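Local coordinates for uncharacterized peroxidase-related protein (Silicibacter sp., PDB 2PFX) that is of unknown function but, as a peroxidase-related member of the AhpD-like clan, probably takes part in peroxide or thiol-disulfide redox chemistry, at residues A[5-10]-A[37-42]; A[91-96]-A[166-171]; A[113-118]-A[122-127]. All blocks are in the same frame, centred on the assembly; numbering follows the deposited sequence.

From the N terminus, contact 1 comes first: the loop segment 5-10 meets the start of helix 39-44, closing a loop that holds helix 21-34. Contact 2 follows in series, opening only after contact 1 has closed, with their centres about 15 Å apart. It closes a much longer loop by joining helix 87-101 to helix 155-178 near the centre of the chain. Contact 3 falls inside that loop, where the turn after helix 104-112 folds against helix 121-136; its centre is about 17 Å from that of contact 2. Contacts 1 and 3 lie on opposite sides of the chain's centre, their own centres about 30 Å apart, so the buried aromatic pair is flanked by two peripheral, partly polar contacts.

Contact 1 of 3, residues A[5-10]-A[37-42]; sequences PKEPTA and VPNVLK
Asn39 meets both Glu7 and Pro8, and its side chain can be followed atom by atom across the contact. Asn39 CB lies 3.8 Å from Pro8 CB, placing the start of the side chain against the proline ring. Asn39 CG is 3.9 Å from Pro8 CB, and OD1 passes that ring atom more loosely. Asn39 ND2 reaches past the proline to OE1 of Glu7, 2.8 Å away, in a hydrogen bond with an N-H...O angle of 150°. This partner lies close to the amide plane of Asn39. On the acceptor, however, the N-H arrives from the anti side and out of the carboxylate plane, and the carboxylate and amide planes are 66° apart. With chi1 at -83°, CG of Asn39 stands beside the backbone N and turns the amide toward the N-terminal loop.

Pro8 forms the apolar half of the contact. Its CB rests 3.5 Å from O of Asn39, and its CG touches CB of Lys42 at 3.9 Å, one helical turn on. The cis peptide bond before Pro8 marks a sharp bend in the loop at this point. The lysine chain then leads away, and NZ of Lys42 remains 6.3 Å from OE1 of Glu7: any attraction is through space, without a salt bridge.

Outside the two segments, ND2 of Asn39 also bonds O of Met181, a residue that also makes a backbone hydrogen bond with Pro8. Asn183 holds the backbone N of Asn39 at the start of helix 39-44. Two acceptors thus grip one amide nitrogen and define which way the amide is flipped, while the proline packs between loop and helix: a neutral amide donor holds one oxygen of an otherwise exposed carboxylate, with the lysine probably adding only modest long-range attraction.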
ATOM      1  N   PRO A   5     -27.601  13.527  -6.183  1.00 38.77           N
ATOM      2  CA  PRO A   5     -27.574  12.203  -5.545  1.00 16.88           C
ATOM      3  C   PRO A   5     -28.887  11.895  -4.830  1.00 21.20           C
ATOM      4  O   PRO A   5     -29.498  12.761  -4.212  1.00 28.43           O
ATOM      5  CB  PRO A   5     -26.451  12.314  -4.511  1.00 24.68           C
ATOM      6  CG  PRO A   5     -25.586  13.423  -4.997  1.00 24.38           C
ATOM      7  CD  PRO A   5     -26.509  14.383  -5.683  1.00 35.96           C
ATOM      8  N   LYS A   6     -29.270  10.629  -4.950  1.00 23.76           N
ATOM      9  CA  LYS A   6     -30.377  10.112  -4.166  1.00 20.37           C
ATOM     10  C   LYS A   6     -29.993  10.152  -2.678  1.00 19.71           C
ATOM     11  O   LYS A   6     -28.850   9.906  -2.305  1.00 20.16           O
ATOM     12  CB  LYS A   6     -30.751   8.705  -4.609  1.00 21.21           C
ATOM     13  CG  LYS A   6     -32.232   8.460  -4.827  1.00157.91           C
ATOM     14  CD  LYS A   6     -32.766   7.365  -3.914  1.00157.91           C
ATOM     15  CE  LYS A   6     -32.281   5.979  -4.290  1.00 46.00           C
ATOM     16  NZ  LYS A   6     -33.352   5.015  -4.684  1.00 54.83           N
ATOM     17  N   GLU A   7     -31.008  10.471  -1.889  1.00 19.43           N
ATOM     18  CA  GLU A   7     -31.044  10.410  -0.453  1.00 15.11           C
ATOM     19  C   GLU A   7     -32.126   9.444   0.003  1.00 23.14           C
ATOM     20  O   GLU A   7     -33.123   9.226  -0.678  1.00 22.18           O
ATOM     21  CB  GLU A   7     -31.265  11.794   0.144  1.00 20.07           C
ATOM     22  CG  GLU A   7     -30.200  12.792  -0.212  1.00 26.18           C
ATOM     23  CD  GLU A   7     -30.309  14.136   0.466  1.00 44.53           C
ATOM     24  OE1 GLU A   7     -30.636  14.217   1.673  1.00 39.65           O
ATOM     25  OE2 GLU A   7     -30.062  15.160  -0.221  1.00153.87           O
ATOM     26  N   PRO A   8     -31.929   8.832   1.164  1.00 15.26           N
ATOM     27  CA  PRO A   8     -30.679   8.994   1.914  1.00 17.41           C
ATOM     28  C   PRO A   8     -29.508   8.161   1.395  1.00 21.08           C
ATOM     29  O   PRO A   8     -28.372   8.542   1.716  1.00 18.37           O
ATOM     30  CB  PRO A   8     -31.079   8.510   3.303  1.00 12.84           C
ATOM     31  CG  PRO A   8     -32.208   7.570   3.097  1.00 26.09           C
ATOM     32  CD  PRO A   8     -32.930   8.001   1.841  1.00 18.28           C
ATOM     33  N   THR A   9     -29.723   7.103   0.625  1.00 14.65           N
ATOM     34  CA  THR A   9     -28.664   6.346  -0.038  1.00  8.93           C
ATOM     35  C   THR A   9     -29.010   6.172  -1.520  1.00 10.63           C
ATOM     36  O   THR A   9     -30.085   6.598  -1.940  1.00 11.18           O
ATOM     37  CB  THR A   9     -28.426   4.952   0.560  1.00  9.86           C
ATOM     38  OG1 THR A   9     -29.504   4.078   0.220  1.00 14.46           O
ATOM     39  CG2 THR A   9     -28.425   5.010   2.089  1.00 14.17           C
ATOM     40  N   ALA A  10     -28.119   5.543  -2.261  1.00 12.53           N
ATOM     41  CA  ALA A  10     -28.409   5.205  -3.650  1.00 18.39           C
ATOM     42  C   ALA A  10     -29.194   3.898  -3.774  1.00 17.91           C
ATOM     43  O   ALA A  10     -29.495   3.451  -4.893  1.00 20.10           O
ATOM     44  CB  ALA A  10     -27.121   5.099  -4.466  1.00 12.83           C
ATOM     45  N   VAL A  37     -33.577  15.371  10.688  1.00 20.11           N
ATOM     46  CA  VAL A  37     -33.496  13.916  10.823  1.00 17.88           C
ATOM     47  C   VAL A  37     -32.288  13.401  10.051  1.00 14.99           C
ATOM     48  O   VAL A  37     -32.306  13.413   8.803  1.00 15.57           O
ATOM     49  CB  VAL A  37     -34.781  13.227  10.335  1.00 12.71           C
ATOM     50  CG1 VAL A  37     -34.679  11.723  10.526  1.00 15.57           C
ATOM     51  CG2 VAL A  37     -35.967  13.771  11.117  1.00 16.25           C
ATOM     52  N   PRO A  38     -31.246  13.002  10.770  1.00 15.56           N
ATOM     53  CA  PRO A  38     -30.045  12.513  10.096  1.00 10.78           C
ATOM     54  C   PRO A  38     -30.362  11.375   9.134  1.00 12.21           C
ATOM     55  O   PRO A  38     -31.076  10.420   9.425  1.00 11.88           O
ATOM     56  CB  PRO A  38     -29.151  12.032  11.243  1.00 19.46           C
ATOM     57  CG  PRO A  38     -29.557  12.941  12.364  1.00 23.57           C
ATOM     58  CD  PRO A  38     -31.065  13.037  12.228  1.00 19.50           C
ATOM     59  N   ASN A  39     -29.778  11.501   7.946  1.00 11.75           N
ATOM     60  CA  ASN A  39     -30.076  10.530   6.894  1.00  8.67           C
ATOM     61  C   ASN A  39     -29.655   9.117   7.192  1.00 10.20           C
ATOM     62  O   ASN A  39     -30.249   8.169   6.685  1.00 10.00           O
ATOM     63  CB  ASN A  39     -29.400  10.996   5.581  1.00 10.81           C
ATOM     64  CG  ASN A  39     -30.247  12.025   4.844  1.00 21.19           C
ATOM     65  OD1 ASN A  39     -31.428  12.214   5.140  1.00 16.84           O
ATOM     66  ND2 ASN A  39     -29.666  12.701   3.855  1.00 13.89           N
ATOM     67  N   VAL A  40     -28.624   8.889   8.019  1.00  8.16           N
ATOM     68  CA  VAL A  40     -28.325   7.524   8.412  1.00 11.66           C
ATOM     69  C   VAL A  40     -29.513   6.868   9.098  1.00 16.63           C
ATOM     70  O   VAL A  40     -29.776   5.679   8.955  1.00 13.33           O
ATOM     71  CB  VAL A  40     -27.085   7.477   9.329  1.00 12.94           C
ATOM     72  CG1 VAL A  40     -27.337   8.210  10.631  1.00 12.47           C
ATOM     73  CG2 VAL A  40     -26.688   6.031   9.590  1.00 18.16           C
ATOM     74  N   LEU A  41     -30.265   7.669   9.867  1.00 11.92           N
ATOM     75  CA  LEU A  41     -31.421   7.072  10.522  1.00 13.32           C
ATOM     76  C   LEU A  41     -32.518   6.735   9.512  1.00 14.22           C
ATOM     77  O   LEU A  41     -33.145   5.690   9.643  1.00 14.95           O
ATOM     78  CB  LEU A  41     -31.967   7.993  11.605  1.00 14.04           C
ATOM     79  CG  LEU A  41     -30.993   8.325  12.728  1.00 13.31           C
ATOM     80  CD1 LEU A  41     -31.650   9.339  13.653  1.00 16.24           C
ATOM     81  CD2 LEU A  41     -30.541   7.054  13.435  1.00 16.86           C
ATOM     82  N   LYS A  42     -32.717   7.602   8.533  1.00 13.60           N
ATOM     83  CA  LYS A  42     -33.704   7.278   7.487  1.00 10.74           C
ATOM     84  C   LYS A  42     -33.290   6.024   6.748  1.00 16.01           C
ATOM     85  O   LYS A  42     -34.136   5.263   6.265  1.00 17.76           O
ATOM     86  CB  LYS A  42     -33.879   8.455   6.538  1.00 12.26           C
ATOM     87  CG  LYS A  42     -34.266   9.761   7.221  1.00 22.43           C
ATOM     88  CD  LYS A  42     -34.408  10.916   6.233  1.00 19.67           C
ATOM     89  CE  LYS A  42     -35.296  12.007   6.818  1.00 40.81           C
ATOM     90  NZ  LYS A  42     -35.039  13.309   6.148  1.00 43.87           N
TER

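Contact 2 of 3, residues A[91-96]-A[166-171]; sequences VAHGAA and GFFNMT
This is a buried edge-to-face aromatic contact between helix 87-101 and helix 155-178, its centre about 2 Å from the centre of the chain, and a single pair of residues, His93 and Phe168, makes it. The edge of Phe168 points at the face of His93, with ring planes at 77° and centroids 4.8 Å apart. Two rim atoms do the touching: CE1 of Phe168 stands over one imidazole face, 3.3 Å from NE2 of His93, and CZ of Phe168 lies 3.7 Å from CE1 of His93. The nearest CA atoms, those of His93 and Phe168, are 10.3 Å apart, so the rings alone span the gap. They reach in from opposite directions.

Phe167 CD2 lies over a face of the Phe168 ring, 3.8 Å above its plane, while Ala77 and Val78 of helix 70-84 pack on Phe168 and His93 respectively. His93 ND1 is hydrogen-bonded to OE1 of Glu74, a pairing consistent with the Glu/Cys-X-X-Cys/His pattern of AhpD-like proteins. Together, this bond and the Phe168 edge against one face would hold the imidazole's rotation about its CB-CG bond.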
ATOM      1  N   VAL A  91     -18.704  14.720   7.024  1.00 10.69           N
ATOM      2  CA  VAL A  91     -19.604  15.862   7.123  1.00  6.32           C
ATOM      3  C   VAL A  91     -20.357  15.882   8.446  1.00 10.90           C
ATOM      4  O   VAL A  91     -20.402  16.930   9.107  1.00 10.09           O
ATOM      5  CB  VAL A  91     -20.609  15.837   5.950  1.00 11.19           C
ATOM      6  CG1 VAL A  91     -21.688  16.890   6.186  1.00 10.76           C
ATOM      7  CG2 VAL A  91     -19.856  16.016   4.645  1.00  8.71           C
ATOM      8  N   ALA A  92     -20.935  14.744   8.801  1.00  7.80           N
ATOM      9  CA  ALA A  92     -21.764  14.678   9.996  1.00  9.84           C
ATOM     10  C   ALA A  92     -20.933  14.894  11.258  1.00 14.79           C
ATOM     11  O   ALA A  92     -21.317  15.687  12.134  1.00 11.90           O
ATOM     12  CB  ALA A  92     -22.516  13.352  10.034  1.00 10.24           C
ATOM     13  N   HIS A  93     -19.798  14.199  11.345  1.00 11.87           N
ATOM     14  CA  HIS A  93     -19.008  14.202  12.588  1.00  6.64           C
ATOM     15  C   HIS A  93     -18.037  15.365  12.610  1.00 10.89           C
ATOM     16  O   HIS A  93     -17.705  15.890  13.689  1.00 11.90           O
ATOM     17  CB  HIS A  93     -18.339  12.831  12.720  1.00  9.82           C
ATOM     18  CG  HIS A  93     -19.404  11.824  13.009  1.00 11.23           C
ATOM     19  ND1 HIS A  93     -20.011  11.725  14.241  1.00 15.99           N
ATOM     20  CD2 HIS A  93     -20.014  10.917  12.205  1.00 15.43           C
ATOM     21  CE1 HIS A  93     -20.929  10.774  14.202  1.00 24.81           C
ATOM     22  NE2 HIS A  93     -20.957  10.262  12.983  1.00 15.83           N
ATOM     23  N   GLY A  94     -17.617  15.824  11.442  1.00 10.39           N
ATOM     24  CA  GLY A  94     -16.916  17.085  11.328  1.00  7.54           C
ATOM     25  C   GLY A  94     -17.689  18.218  11.998  1.00  9.29           C
ATOM     26  O   GLY A  94     -17.141  18.998  12.780  1.00  9.65           O
ATOM     27  N   ALA A  95     -18.971  18.335  11.707  1.00  8.86           N
ATOM     28  CA  ALA A  95     -19.905  19.293  12.273  1.00  6.90           C
ATOM     29  C   ALA A  95     -19.937  19.165  13.785  1.00 10.24           C
ATOM     30  O   ALA A  95     -19.868  20.148  14.520  1.00 14.18           O
ATOM     31  CB  ALA A  95     -21.317  19.113  11.699  1.00  8.05           C
ATOM     32  N   ALA A  96     -20.030  17.908  14.228  1.00 10.93           N
ATOM     33  CA  ALA A  96     -20.075  17.600  15.651  1.00 12.78           C
ATOM     34  C   ALA A  96     -18.826  18.096  16.369  1.00 15.19           C
ATOM     35  O   ALA A  96     -18.936  18.683  17.452  1.00 14.60           O
ATOM     36  CB  ALA A  96     -20.263  16.110  15.879  1.00 12.32           C
ATOM     37  N   GLY A 166     -13.693   1.094  16.076  1.00 10.17           N
ATOM     38  CA  GLY A 166     -14.273   0.005  15.294  1.00 10.91           C
ATOM     39  C   GLY A 166     -15.633   0.369  14.731  1.00 13.16           C
ATOM     40  O   GLY A 166     -15.914   0.058  13.566  1.00 12.55           O
ATOM     41  N   PHE A 167     -16.456   1.025  15.538  1.00 10.40           N
ATOM     42  CA  PHE A 167     -17.789   1.428  15.077  1.00 11.64           C
ATOM     43  C   PHE A 167     -17.701   2.301  13.838  1.00  9.72           C
ATOM     44  O   PHE A 167     -18.463   2.036  12.912  1.00  8.02           O
ATOM     45  CB  PHE A 167     -18.550   2.123  16.202  1.00  8.07           C
ATOM     46  CG  PHE A 167     -19.987   2.496  15.921  1.00  8.83           C
ATOM     47  CD1 PHE A 167     -20.990   1.560  15.751  1.00 18.67           C
ATOM     48  CD2 PHE A 167     -20.297   3.844  15.827  1.00 14.72           C
ATOM     49  CE1 PHE A 167     -22.283   1.974  15.490  1.00 14.88           C
ATOM     50  CE2 PHE A 167     -21.578   4.282  15.601  1.00 14.79           C
ATOM     51  CZ  PHE A 167     -22.562   3.326  15.453  1.00 10.33           C
ATOM     52  N   PHE A 168     -16.806   3.295  13.766  1.00 10.06           N
ATOM     53  CA  PHE A 168     -16.771   4.124  12.561  1.00  8.57           C
ATOM     54  C   PHE A 168     -16.142   3.383  11.408  1.00 11.66           C
ATOM     55  O   PHE A 168     -16.386   3.734  10.247  1.00 12.16           O
ATOM     56  CB  PHE A 168     -16.084   5.487  12.828  1.00 13.10           C
ATOM     57  CG  PHE A 168     -17.168   6.268  13.591  1.00 10.99           C
ATOM     58  CD1 PHE A 168     -18.208   6.863  12.890  1.00 20.09           C
ATOM     59  CD2 PHE A 168     -17.126   6.331  14.970  1.00 13.32           C
ATOM     60  CE1 PHE A 168     -19.207   7.522  13.585  1.00 19.18           C
ATOM     61  CE2 PHE A 168     -18.116   7.009  15.670  1.00 15.48           C
ATOM     62  CZ  PHE A 168     -19.150   7.604  14.968  1.00 15.39           C
ATOM     63  N   ASN A 169     -15.340   2.358  11.714  1.00  7.34           N
ATOM     64  CA  ASN A 169     -14.862   1.523  10.609  1.00  9.50           C
ATOM     65  C   ASN A 169     -16.027   0.723   9.994  1.00 10.66           C
ATOM     66  O   ASN A 169     -15.979   0.259   8.841  1.00 10.33           O
ATOM     67  CB  ASN A 169     -13.746   0.595  11.100  1.00 12.08           C
ATOM     68  CG  ASN A 169     -12.406   1.310  10.946  1.00 10.90           C
ATOM     69  OD1 ASN A 169     -11.891   1.380   9.834  1.00 10.07           O
ATOM     70  ND2 ASN A 169     -11.889   1.868  12.021  1.00 10.23           N
HETATM   71  N   MSE A 170     -17.094   0.536  10.766  1.00 10.95           N
HETATM   72  CA  MSE A 170     -18.307  -0.103  10.255  1.00 12.33           C
HETATM   73  C   MSE A 170     -19.104   0.959   9.485  1.00 11.16           C
HETATM   74  O   MSE A 170     -19.413   0.787   8.312  1.00  9.71           O
HETATM   75  CB  MSE A 170     -19.203  -0.719  11.313  1.00  9.07           C
HETATM   76  CG  MSE A 170     -20.623  -1.084  10.855  1.00  8.81           C
HETATM   77 SE   MSE A 170     -21.615  -1.928  12.293  0.75 10.76          SE
HETATM   78  CE  MSE A 170     -22.087  -0.215  13.033  1.00 42.01           C
ATOM     79  N   THR A 171     -19.417   2.041  10.178  1.00  8.59           N
ATOM     80  CA  THR A 171     -20.359   2.988   9.588  1.00  8.55           C
ATOM     81  C   THR A 171     -19.758   3.664   8.384  1.00 10.64           C
ATOM     82  O   THR A 171     -20.466   3.936   7.403  1.00  9.85           O
ATOM     83  CB  THR A 171     -20.905   4.019  10.596  1.00 12.98           C
ATOM     84  OG1 THR A 171     -19.904   4.927  11.037  1.00 14.78           O
ATOM     85  CG2 THR A 171     -21.406   3.307  11.846  1.00 13.36           C
TER

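Contact 3 of 3, residues A[113-118]-A[122-127]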
ATOM      1  N   ASN A 113      -6.034  16.475   8.065  1.00 12.12           N
ATOM      2  CA  ASN A 113      -4.823  15.748   8.476  1.00  7.35           C
ATOM      3  C   ASN A 113      -4.635  15.969   9.972  1.00 11.49           C
ATOM      4  O   ASN A 113      -4.136  17.040  10.315  1.00 11.20           O
ATOM      5  CB  ASN A 113      -3.593  16.221   7.731  1.00  8.48           C
ATOM      6  CG  ASN A 113      -2.319  15.540   8.218  1.00 17.88           C
ATOM      7  OD1 ASN A 113      -2.358  14.595   8.996  1.00 13.03           O
ATOM      8  ND2 ASN A 113      -1.156  15.991   7.769  1.00 15.54           N
ATOM      9  N   TYR A 114      -5.066  15.036  10.807  1.00  9.04           N
ATOM     10  CA  TYR A 114      -5.152  15.311  12.234  1.00 12.31           C
ATOM     11  C   TYR A 114      -3.802  15.637  12.861  1.00 16.24           C
ATOM     12  O   TYR A 114      -3.705  16.241  13.936  1.00 11.15           O
ATOM     13  CB  TYR A 114      -5.799  14.111  12.944  1.00 12.15           C
ATOM     14  CG  TYR A 114      -4.880  12.948  13.192  1.00 10.42           C
ATOM     15  CD1 TYR A 114      -4.630  12.020  12.191  1.00 14.81           C
ATOM     16  CD2 TYR A 114      -4.257  12.776  14.425  1.00 14.09           C
ATOM     17  CE1 TYR A 114      -3.784  10.951  12.410  1.00 15.86           C
ATOM     18  CE2 TYR A 114      -3.412  11.705  14.649  1.00 13.23           C
ATOM     19  CZ  TYR A 114      -3.180  10.800  13.639  1.00 13.69           C
ATOM     20  OH  TYR A 114      -2.347   9.719  13.835  1.00 21.15           O
ATOM     21  N   ARG A 115      -2.746  15.209  12.185  1.00  8.76           N
ATOM     22  CA  ARG A 115      -1.420  15.359  12.735  1.00 12.41           C
ATOM     23  C   ARG A 115      -0.989  16.799  12.877  1.00 18.14           C
ATOM     24  O   ARG A 115      -0.004  17.055  13.569  1.00 16.46           O
ATOM     25  CB  ARG A 115      -0.435  14.639  11.815  1.00 12.88           C
ATOM     26  CG  ARG A 115      -0.697  13.139  11.747  1.00 11.50           C
ATOM     27  CD  ARG A 115       0.457  12.413  11.051  1.00 27.20           C
ATOM     28  NE  ARG A 115      -0.076  11.654   9.935  1.00 33.77           N
ATOM     29  CZ  ARG A 115      -0.472  10.400   9.909  1.00 45.78           C
ATOM     30  NH1 ARG A 115      -0.415   9.637  10.995  1.00 41.56           N
ATOM     31  NH2 ARG A 115      -0.917   9.963   8.734  1.00157.91           N
ATOM     32  N   VAL A 116      -1.695  17.699  12.194  1.00  9.68           N
ATOM     33  CA  VAL A 116      -1.304  19.098  12.258  1.00 15.78           C
ATOM     34  C   VAL A 116      -1.909  19.756  13.489  1.00 11.99           C
ATOM     35  O   VAL A 116      -1.551  20.876  13.812  1.00 16.63           O
ATOM     36  CB  VAL A 116      -1.781  19.935  11.048  1.00 13.31           C
ATOM     37  CG1 VAL A 116      -1.188  19.392   9.771  1.00 14.23           C
ATOM     38  CG2 VAL A 116      -3.301  19.927  11.004  1.00 12.58           C
ATOM     39  N   ALA A 117      -2.846  19.093  14.147  1.00 10.87           N
ATOM     40  CA  ALA A 117      -3.558  19.775  15.221  1.00 13.93           C
ATOM     41  C   ALA A 117      -2.678  19.886  16.470  1.00 14.78           C
ATOM     42  O   ALA A 117      -2.033  18.906  16.844  1.00 12.47           O
ATOM     43  CB  ALA A 117      -4.853  19.051  15.536  1.00 11.59           C
ATOM     44  N   PRO A 118      -2.673  21.040  17.116  1.00 14.64           N
ATOM     45  CA  PRO A 118      -1.854  21.201  18.343  1.00 15.36           C
ATOM     46  C   PRO A 118      -2.586  20.668  19.556  1.00 11.81           C
ATOM     47  O   PRO A 118      -3.106  21.380  20.416  1.00 20.58           O
ATOM     48  CB  PRO A 118      -1.692  22.722  18.414  1.00 21.50           C
ATOM     49  CG  PRO A 118      -2.993  23.235  17.877  1.00 19.43           C
ATOM     50  CD  PRO A 118      -3.399  22.273  16.806  1.00 13.31           C
ATOM     51  N   ARG A 122      -2.277  13.366  25.360  1.00 10.29           N
ATOM     52  CA  ARG A 122      -3.373  12.437  25.628  1.00  9.49           C
ATOM     53  C   ARG A 122      -4.280  12.299  24.398  1.00 11.94           C
ATOM     54  O   ARG A 122      -4.560  11.177  23.970  1.00 13.76           O
ATOM     55  CB  ARG A 122      -4.184  12.901  26.828  1.00 11.67           C
ATOM     56  CG  ARG A 122      -5.513  12.195  27.065  1.00 15.75           C
ATOM     57  CD  ARG A 122      -6.490  13.091  27.816  1.00 23.89           C
ATOM     58  NE  ARG A 122      -7.884  12.657  27.771  1.00 31.12           N
ATOM     59  CZ  ARG A 122      -8.401  11.692  28.531  1.00 31.74           C
ATOM     60  NH1 ARG A 122      -7.627  11.049  29.399  1.00 20.00           N
ATOM     61  NH2 ARG A 122      -9.689  11.356  28.428  1.00 25.42           N
ATOM     62  N   GLN A 123      -4.702  13.434  23.851  1.00  8.87           N
ATOM     63  CA  GLN A 123      -5.617  13.340  22.716  1.00 12.01           C
ATOM     64  C   GLN A 123      -4.862  12.861  21.498  1.00 14.23           C
ATOM     65  O   GLN A 123      -5.411  12.121  20.696  1.00 13.93           O
ATOM     66  CB  GLN A 123      -6.294  14.698  22.466  1.00 11.71           C
ATOM     67  CG  GLN A 123      -7.279  15.001  23.573  1.00 14.08           C
ATOM     68  CD  GLN A 123      -8.130  16.230  23.370  1.00  8.69           C
ATOM     69  OE1 GLN A 123      -7.763  17.146  22.641  1.00 13.14           O
ATOM     70  NE2 GLN A 123      -9.266  16.198  24.072  1.00 12.03           N
ATOM     71  N   ARG A 124      -3.600  13.294  21.379  1.00 10.82           N
ATOM     72  CA  ARG A 124      -2.891  12.856  20.170  1.00  6.86           C
ATOM     73  C   ARG A 124      -2.670  11.366  20.185  1.00 13.19           C
ATOM     74  O   ARG A 124      -2.825  10.704  19.149  1.00 11.55           O
ATOM     75  CB  ARG A 124      -1.560  13.608  20.069  1.00  8.34           C
ATOM     76  CG  ARG A 124      -0.726  13.139  18.902  1.00 10.51           C
ATOM     77  CD  ARG A 124      -1.466  13.165  17.539  1.00 18.48           C
ATOM     78  NE  ARG A 124      -0.440  12.700  16.564  1.00 15.50           N
ATOM     79  CZ  ARG A 124       0.286  13.485  15.785  1.00 12.40           C
ATOM     80  NH1 ARG A 124       0.195  14.807  15.741  1.00 16.49           N
ATOM     81  NH2 ARG A 124       1.174  12.893  14.990  1.00 17.36           N
ATOM     82  N   VAL A 125      -2.287  10.740  21.305  1.00 11.99           N
ATOM     83  CA  VAL A 125      -2.041   9.293  21.240  1.00 10.11           C
ATOM     84  C   VAL A 125      -3.345   8.520  21.086  1.00 10.15           C
ATOM     85  O   VAL A 125      -3.383   7.451  20.478  1.00  9.32           O
ATOM     86  CB  VAL A 125      -1.231   8.791  22.440  1.00 10.55           C
ATOM     87  CG1 VAL A 125       0.099   9.569  22.464  1.00 10.42           C
ATOM     88  CG2 VAL A 125      -1.947   8.924  23.772  1.00 11.07           C
HETATM   89  N   MSE A 126      -4.429   9.065  21.614  1.00 11.54           N
HETATM   90  CA  MSE A 126      -5.757   8.513  21.396  1.00  9.09           C
HETATM   91  C   MSE A 126      -6.052   8.406  19.900  1.00  6.31           C
HETATM   92  O   MSE A 126      -6.461   7.359  19.382  1.00 10.52           O
HETATM   93  CB  MSE A 126      -6.766   9.382  22.118  1.00  9.70           C
HETATM   94  CG  MSE A 126      -8.208   8.914  21.976  1.00  9.84           C
HETATM   95 SE   MSE A 126      -9.432  10.207  22.680  0.75 12.51          SE
HETATM   96  CE  MSE A 126      -9.190  11.481  21.283  1.00 12.92           C
ATOM     97  N   LEU A 127      -5.814   9.493  19.187  1.00  9.45           N
ATOM     98  CA  LEU A 127      -6.015   9.485  17.739  1.00 11.09           C
ATOM     99  C   LEU A 127      -5.015   8.642  16.961  1.00  9.33           C
ATOM    100  O   LEU A 127      -5.366   8.030  15.951  1.00  8.95           O
ATOM    101  CB  LEU A 127      -6.040  10.920  17.197  1.00  7.68           C
ATOM    102  CG  LEU A 127      -7.141  11.807  17.776  1.00  8.72           C
ATOM    103  CD1 LEU A 127      -7.055  13.218  17.229  1.00 11.35           C
ATOM    104  CD2 LEU A 127      -8.538  11.233  17.518  1.00 11.23           C
TER
HETATM  105  O   HOH W   1      -2.192  16.237  16.217  1.00 15.54           O
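Tyr114 lays the CE2 side of its ring against two residues of helix 121-136. Its CE2 is 3.7 Å from CB of Leu127 and equally far, 3.7 Å, from NE of Arg124; both approach obliquely. Its chi1 of 79° puts CG in the crowded position between backbone N and carbonyl carbon, turning the ring toward the helix. The Leu127 and Tyr114 side chains lie alongside, pointing opposite ways, whereas the guanidinium plane of Arg124 is turned 69° from the tyrosine ring.

Arg124 is bent at chi2 (53°) and then runs out to the turn. There, CA of Arg115 sits over one face of its guanidinium, and CG of Arg115 lies 3.8 Å from NH2 of Arg124. NH1 of Arg124 makes a weak hydrogen bond to O of Arg115 at 3.1 Å. A water adds a second link: it accepts from NH1 of Arg124 at 2.8 Å and donates to the backbone O atoms of Tyr114 and Ala117, so one guanidinium nitrogen addresses three carbonyls, two of them through water.

The stronger polar partners lie beyond these segments. OD1 of Asp128 is hydrogen-bonded to Tyr114 OH and salt-bridged to Arg124 NE, and NH2 of Arg124 forms a salt bridge with Glu141 of a neighbouring subunit, which extends the contact into the assembly.

On the turn itself, OD1 of Asn113 accepts from N of Arg115 at 3.3 Å, an Asx turn just past helix 104-112, followed by a short 3-10 segment at 114-116. The arrangement is that of a loop joining two consecutive helices, 104-112 and 121-136, of an all-helical fold, with an arginine of the second helix reaching back to the loop's carbonyls.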